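Local coordinates for aminodeoxyfutalosine deaminase (Deinococcus radiodurans, PDB 2IMR), which catalyses the zinc-dependent deamination of aminodeoxyfutalosine to futalosine, a step of menaquinone biosynthesis, at residues T308-D311 / I312-A316. Residues are numbered along the deposited sequence; the frame is centred on the assembly and turned at random.
Sequences TPDD and IARVA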
ATOM      1  N   THR A 308      -2.184  18.676  -4.067  1.00 20.24           N
ATOM      2  CA  THR A 308      -3.066  19.707  -4.607  1.00 20.16           C
ATOM      3  C   THR A 308      -3.848  19.154  -5.786  1.00 20.25           C
ATOM      4  O   THR A 308      -3.594  18.049  -6.247  1.00 19.78           O
ATOM      5  CB  THR A 308      -2.259  20.904  -5.121  1.00 18.43           C
ATOM      6  OG1 THR A 308      -1.460  20.486  -6.235  1.00 21.05           O
ATOM      7  CG2 THR A 308      -1.354  21.447  -4.033  1.00 18.50           C
ATOM      8  N   PRO A 309      -4.828  19.924  -6.285  1.00 21.50           N
ATOM      9  CA  PRO A 309      -5.597  19.432  -7.426  1.00 22.59           C
ATOM     10  C   PRO A 309      -4.663  19.179  -8.601  1.00 20.15           C
ATOM     11  O   PRO A 309      -4.808  18.197  -9.320  1.00 20.94           O
ATOM     12  CB  PRO A 309      -6.581  20.566  -7.686  1.00 21.92           C
ATOM     13  CG  PRO A 309      -6.863  21.061  -6.297  1.00 23.90           C
ATOM     14  CD  PRO A 309      -5.469  21.107  -5.685  1.00 23.23           C
ATOM     15  N   ASP A 310      -3.697  20.071  -8.792  1.00 21.47           N
ATOM     16  CA  ASP A 310      -2.746  19.903  -9.881  1.00 21.24           C
ATOM     17  C   ASP A 310      -1.919  18.633  -9.674  1.00 18.98           C
ATOM     18  O   ASP A 310      -1.619  17.927 -10.630  1.00 19.03           O
ATOM     19  CB  ASP A 310      -1.819  21.113  -9.983  1.00 24.51           C
ATOM     20  CG  ASP A 310      -0.928  21.050 -11.206  1.00 31.35           C
ATOM     21  OD1 ASP A 310      -1.454  21.152 -12.337  1.00 35.03           O
ATOM     22  OD2 ASP A 310       0.300  20.888 -11.042  1.00 35.34           O
ATOM     23  N   ASP A 311      -1.541  18.343  -8.430  1.00 19.62           N
ATOM     24  CA  ASP A 311      -0.770  17.126  -8.170  1.00 18.51           C
ATOM     25  C   ASP A 311      -1.593  15.925  -8.637  1.00 17.40           C
ATOM     26  O   ASP A 311      -1.081  15.035  -9.307  1.00 18.39           O
ATOM     27  CB  ASP A 311      -0.457  16.948  -6.674  1.00 16.79           C
ATOM     28  CG  ASP A 311       0.518  17.983  -6.136  1.00 19.18           C
ATOM     29  OD1 ASP A 311       1.346  18.515  -6.912  1.00 17.85           O
ATOM     30  OD2 ASP A 311       0.467  18.250  -4.915  1.00 18.66           O
ATOM     31  N   ILE A 312      -2.873  15.906  -8.276  1.00 17.54           N
ATOM     32  CA  ILE A 312      -3.751  14.806  -8.658  1.00 18.38           C
ATOM     33  C   ILE A 312      -3.814  14.648 -10.177  1.00 17.89           C
ATOM     34  O   ILE A 312      -3.779  13.534 -10.689  1.00 16.89           O
ATOM     35  CB  ILE A 312      -5.172  15.013  -8.074  1.00 20.99           C
ATOM     36  CG1 ILE A 312      -5.100  14.935  -6.546  1.00 21.11           C
ATOM     37  CG2 ILE A 312      -6.131  13.945  -8.609  1.00 20.79           C
ATOM     38  CD1 ILE A 312      -6.375  15.327  -5.836  1.00 20.95           C
ATOM     39  N   ALA A 313      -3.880  15.768 -10.893  1.00 19.14           N
ATOM     40  CA  ALA A 313      -3.925  15.738 -12.353  1.00 20.46           C
ATOM     41  C   ALA A 313      -2.639  15.131 -12.913  1.00 19.94           C
ATOM     42  O   ALA A 313      -2.673  14.354 -13.870  1.00 18.86           O
ATOM     43  CB  ALA A 313      -4.127  17.154 -12.902  1.00 21.09           C
ATOM     44  N   ARG A 314      -1.500  15.471 -12.310  1.00 21.12           N
ATOM     45  CA  ARG A 314      -0.218  14.936 -12.767  1.00 20.77           C
ATOM     46  C   ARG A 314      -0.154  13.423 -12.554  1.00 20.46           C
ATOM     47  O   ARG A 314       0.357  12.685 -13.399  1.00 21.30           O
ATOM     48  CB  ARG A 314       0.942  15.616 -12.022  1.00 21.61           C
ATOM     49  CG  ARG A 314       1.097  17.102 -12.319  1.00 24.69           C
ATOM     50  CD  ARG A 314       2.189  17.729 -11.456  1.00 24.27           C
ATOM     51  NE  ARG A 314       2.400  19.148 -11.752  1.00 26.46           N
ATOM     52  CZ  ARG A 314       3.126  19.609 -12.769  1.00 25.50           C
ATOM     53  NH1 ARG A 314       3.723  18.773 -13.604  1.00 23.48           N
ATOM     54  NH2 ARG A 314       3.259  20.915 -12.945  1.00 28.41           N
ATOM     55  N   VAL A 315      -0.671  12.967 -11.418  1.00 20.93           N
ATOM     56  CA  VAL A 315      -0.683  11.543 -11.097  1.00 20.75           C
ATOM     57  C   VAL A 315      -1.561  10.778 -12.082  1.00 20.90           C
ATOM     58  O   VAL A 315      -1.188   9.709 -12.570  1.00 21.29           O
ATOM     59  CB  VAL A 315      -1.207  11.313  -9.652  1.00 20.00           C
ATOM     60  CG1 VAL A 315      -1.417   9.827  -9.391  1.00 17.03           C
ATOM     61  CG2 VAL A 315      -0.220  11.894  -8.658  1.00 18.30           C
ATOM     62  N   ALA A 316      -2.730  11.333 -12.369  1.00 22.17           N
ATOM     63  CA  ALA A 316      -3.668  10.716 -13.299  1.00 23.49           C
ATOM     64  C   ALA A 316      -3.061  10.601 -14.698  1.00 24.35           C
ATOM     65  O   ALA A 316      -3.171   9.562 -15.350  1.00 24.84           O
ATOM     66  CB  ALA A 316      -4.954  11.530 -13.348  1.00 22.01           C
TER
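The guanidinium of Arg314 receives the carboxylate of Asp310 at its edge: OD2 of Asp310 stands 2.8 Å from NE of Arg314 in a hydrogen-bonded salt bridge between side chains one helical turn apart. The two flat groups are almost perpendicular, at 83°, and OD2 is approached on its syn side, somewhat out of the carboxylate plane. OD2 also lies off the guanidinium plane, and the N-H...O angle is far from straight at 139°. A chi1 of -173° swings the Asp310 carboxylate away from its backbone N and out to the flank of the helix, while the arginine chain, extended from CG to NE, folds back along the helix to meet it, passing over the Asp310 carbonyl, its CG 3.3 Å from that O. The far end of the guanidinium has a second acid, NH1 bridging to Asp290 of the preceding helix 285-292. A leucine in place of Arg314 would probably leave both Asp310 and Asp290 without this cationic partner and break this polar link between the helices. At the start of the helix Thr308 and Asp311 exchange bonds: OG1 of Thr308 accepts from N of Asp311 at 3.1 Å, and OD2 of Asp311, met from above its carboxylate plane, accepts from N of Thr308 at 2.8 Å. OD1 of the buried Asp311 is taken by Thr284. On another side, Ile312 packs against Ala341 and Phe342 of helix 339-344. The reciprocal Thr308-Asp311 pair is a capping box, with Thr308 as N-cap, opening helix 309-318 of the beta-alpha-beta unit between strands 300-303 and 322-324 in the amidohydrolase TIM-barrel fold.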